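PDB 2UUY: tryptase inhibitor from Rhipicephalus appendiculatus, which probably inhibits serine-type endopeptidases such as tryptase through a small, disulfide-rich Kunitz-like domain. Local coordinates for residues B[21-29]-B[44-52]. Sequence-based numbering, arbitrary orientation. Where two conformers were deposited one is given.
Unlike the reference sequence in segment 44-52: Ala-52 (reference Gly).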
loop_
_atom_site.group_PDB
_atom_site.type_symbol
_atom_site.label_atom_id
_atom_site.label_comp_id
_atom_site.label_asym_id
_atom_site.label_seq_id
_atom_site.Cartn_x
_atom_site.Cartn_y
_atom_site.Cartn_z
ATOM N N ARG B 21 15.245 -4.336 0.645
ATOM C CA ARG B 21 16.460 -3.907 -0.071
ATOM C C ARG B 21 17.664 -4.115 0.809
ATOM O O ARG B 21 17.585 -4.040 2.020
ATOM C CB ARG B 21 16.387 -2.422 -0.420
ATOM C CG ARG B 21 15.144 -1.997 -1.130
ATOM C CD ARG B 21 14.994 -2.629 -2.455
ATOM N NE ARG B 21 16.042 -2.204 -3.366
ATOM C CZ ARG B 21 16.133 -2.590 -4.618
ATOM N NH1 ARG B 21 15.272 -3.460 -5.098
ATOM N NH2 ARG B 21 17.111 -2.121 -5.385
ATOM N N TYR B 22 18.815 -4.340 0.187
ATOM C CA TYR B 22 20.067 -4.519 0.902
ATOM C C TYR B 22 20.974 -3.352 0.575
ATOM O O TYR B 22 21.215 -3.068 -0.581
ATOM C CB TYR B 22 20.707 -5.858 0.496
ATOM C CG TYR B 22 19.813 -7.038 0.797
ATOM C CD1 TYR B 22 19.794 -7.602 2.051
ATOM C CD2 TYR B 22 18.952 -7.539 -0.161
ATOM C CE1 TYR B 22 18.947 -8.663 2.347
ATOM C CE2 TYR B 22 18.146 -8.603 0.119
ATOM C CZ TYR B 22 18.129 -9.136 1.390
ATOM O OH TYR B 22 17.244 -10.189 1.652
ATOM N N TYR B 23 21.442 -2.661 1.615
ATOM C CA TYR B 23 22.307 -1.498 1.458
ATOM C C TYR B 23 23.616 -1.735 2.187
ATOM O O TYR B 23 23.657 -2.267 3.293
ATOM C CB TYR B 23 21.653 -0.263 2.073
ATOM C CG TYR B 23 20.542 0.400 1.317
ATOM C CD1 TYR B 23 20.776 1.565 0.636
ATOM C CD2 TYR B 23 19.237 -0.074 1.386
ATOM C CE1 TYR B 23 19.765 2.248 0.014
ATOM C CE2 TYR B 23 18.206 0.614 0.771
ATOM C CZ TYR B 23 18.472 1.753 0.086
ATOM O OH TYR B 23 17.418 2.437 -0.488
ATOM N N CYS B 24 24.683 -1.283 1.568
ATOM C CA CYS B 24 25.985 -1.316 2.195
ATOM C C CYS B 24 26.122 -0.224 3.231
ATOM O O CYS B 24 26.044 0.978 2.887
ATOM C CB CYS B 24 27.041 -1.112 1.114
ATOM S SG CYS B 24 28.725 -1.114 1.762
ATOM N N MET B 25 26.289 -0.634 4.483
ATOM C CA MET B 25 26.434 0.278 5.611
ATOM C C MET B 25 27.834 0.090 6.174
ATOM O O MET B 25 28.056 -0.732 7.045
ATOM C CB MET B 25 25.383 -0.020 6.691
ATOM C CG MET B 25 23.933 -0.056 6.219
ATOM S SD MET B 25 23.360 1.365 5.262
ATOM C CE MET B 25 24.139 2.761 6.031
ATOM N N GLY B 26 28.792 0.824 5.644
ATOM C CA GLY B 26 30.182 0.707 6.083
ATOM C C GLY B 26 30.806 -0.565 5.534
ATOM O O GLY B 26 31.053 -0.668 4.335
ATOM N N ASN B 27 30.995 -1.547 6.391
ATOM C CA ASN B 27 31.685 -2.779 6.031
ATOM C C ASN B 27 30.792 -3.854 5.492
ATOM O O ASN B 27 31.287 -4.806 4.898
ATOM C CB ASN B 27 32.357 -3.368 7.256
ATOM C CG ASN B 27 33.539 -2.590 7.719
ATOM O OD1 ASN B 27 34.036 -1.706 7.046
ATOM N ND2 ASN B 27 34.023 -2.958 8.891
ATOM N N CYS B 28 29.488 -3.756 5.740
ATOM C CA CYS B 28 28.564 -4.851 5.502
ATOM C C CYS B 28 27.207 -4.384 5.036
ATOM O O CYS B 28 26.837 -3.226 5.252
ATOM C CB CYS B 28 28.388 -5.669 6.793
ATOM S SG CYS B 28 27.902 -4.699 8.315
ATOM N N CYS B 29 26.496 -5.281 4.356
ATOM C CA CYS B 29 25.170 -5.017 3.870
ATOM C C CYS B 29 24.136 -5.392 4.906
ATOM O O CYS B 29 24.238 -6.408 5.583
ATOM C CB CYS B 29 24.925 -5.776 2.566
ATOM S SG CYS B 29 25.901 -5.095 1.200
ATOM N N GLY B 44 23.600 -10.744 -2.251
ATOM C CA GLY B 44 24.921 -11.012 -2.799
ATOM C C GLY B 44 25.404 -9.925 -3.715
ATOM O O GLY B 44 26.613 -9.687 -3.826
ATOM N N GLU B 45 24.484 -9.244 -4.394
ATOM C CA GLU B 45 24.873 -8.134 -5.246
ATOM C C GLU B 45 25.309 -6.951 -4.377
ATOM O O GLU B 45 26.246 -6.246 -4.739
ATOM C CB GLU B 45 23.749 -7.770 -6.215
ATOM C CG GLU B 45 23.493 -8.883 -7.214
ATOM C CD GLU B 45 24.707 -9.143 -8.097
ATOM O OE1 GLU B 45 24.973 -8.335 -9.018
ATOM O OE2 GLU B 45 25.438 -10.118 -7.817
ATOM N N CYS B 46 24.631 -6.698 -3.255
ATOM C CA CYS B 46 25.111 -5.693 -2.319
ATOM C C CYS B 46 26.484 -6.070 -1.782
ATOM O O CYS B 46 27.397 -5.246 -1.761
ATOM C CB CYS B 46 24.095 -5.554 -1.176
ATOM S SG CYS B 46 24.503 -4.236 -0.019
ATOM N N ALA B 47 26.626 -7.319 -1.345
ATOM C CA ALA B 47 27.845 -7.713 -0.645
ATOM C C ALA B 47 29.100 -7.569 -1.502
ATOM O O ALA B 47 30.133 -7.095 -1.022
ATOM C CB ALA B 47 27.714 -9.142 -0.126
ATOM N N ARG B 48 28.995 -7.874 -2.781
ATOM C CA ARG B 48 30.168 -7.759 -3.629
ATOM C C ARG B 48 30.502 -6.309 -3.945
ATOM O O ARG B 48 31.591 -6.025 -4.435
ATOM C CB ARG B 48 30.030 -8.594 -4.871
ATOM C CG ARG B 48 29.068 -8.098 -5.877
ATOM C CD ARG B 48 28.977 -9.131 -6.992
ATOM N NE ARG B 48 28.114 -8.690 -8.079
ATOM C CZ ARG B 48 28.522 -7.947 -9.088
ATOM N NH1 ARG B 48 29.777 -7.518 -9.169
ATOM N NH2 ARG B 48 27.643 -7.607 -10.013
ATOM N N ASN B 49 29.589 -5.396 -3.595
ATOM C CA ASN B 49 29.743 -3.961 -3.748
ATOM C C ASN B 49 29.903 -3.250 -2.416
ATOM O O ASN B 49 29.589 -2.060 -2.309
ATOM C CB ASN B 49 28.526 -3.407 -4.531
ATOM C CG ASN B 49 28.617 -3.723 -6.008
ATOM O OD1 ASN B 49 29.501 -3.185 -6.713
ATOM N ND2 ASN B 49 27.757 -4.609 -6.496
ATOM N N CYS B 50 30.395 -3.943 -1.383
ATOM C CA CYS B 50 30.443 -3.393 -0.033
ATOM C C CYS B 50 31.753 -3.835 0.608
ATOM O O CYS B 50 32.018 -5.032 0.664
ATOM C CB CYS B 50 29.250 -3.888 0.778
ATOM S SG CYS B 50 29.051 -3.053 2.341
ATOM N N PRO B 51 32.563 -2.891 1.128
ATOM C CA PRO B 51 32.361 -1.460 1.190
ATOM C C PRO B 51 32.370 -0.805 -0.149
ATOM O O PRO B 51 32.731 -1.382 -1.209
ATOM C CB PRO B 51 33.543 -0.963 2.072
ATOM C CG PRO B 51 34.521 -1.993 2.024
ATOM C CD PRO B 51 33.830 -3.282 1.767
ATOM N N ALA B 52 31.884 0.431 -0.114
ATOM C CA ALA B 52 32.107 1.340 -1.202
ATOM C C ALA B 52 32.014 2.791 -0.721
ATOM O O ALA B 52 32.143 3.077 0.491
ATOM C CB ALA B 52 31.135 1.035 -2.321
HETATM O O HOH W 1 31.034 1.348 2.599
HETATM O O HOH W 2 32.505 -6.259 3.304
#
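Cys-29 and Cys-46 join the second strand of a beta hairpin to the C-terminal helix 43-47, and Cys-24 and Cys-50 link the first strand to the tail beyond that helix. The Cys-29–Cys-46 bridge turns with a torsion of -92° about its sulfurs, the other with one of 74°, of opposite hand. On the helix side, SG of Cys-46 stands anti to its own backbone N (chi1 -175°), a setting that brings the sulfur against the hairpin, 3.4 Å from Cys-24 N. The bridges also pack on each other, with Cys-29 SG 3.6 Å from Cys-50 CB. Beside them the side chain of Tyr-22 touches through CB, 3.8 Å from Cys-46 CB, while the ring leads away toward Val-31 and Met-43. A hairpin tied by a disulfide to a C-terminal helix is characteristic of the Kunitz fold; this chain is consistent with it and has the second bridge to the tail, while Cys-28 adds a further one to Cys-1. Past the Cys-24–Cys-50 bridge, the cis-proline Pro-51 packs CB 3.4 Å from Gly-26 O. No direct hydrogen bond crosses between 21-29 and 44-52; instead, a water donates to that same carbonyl at 2.7 Å while accepting from Ala-52 N. Within 44-52, Asn-49 ND2 bonds Glu-45 O at 2.8 Å beside the type I turn 47-50, and Arg-48 salt-bridges Glu-45 side-on, NH2 meeting OE1 on its syn side and NE meeting OE2 from above the carboxylate plane.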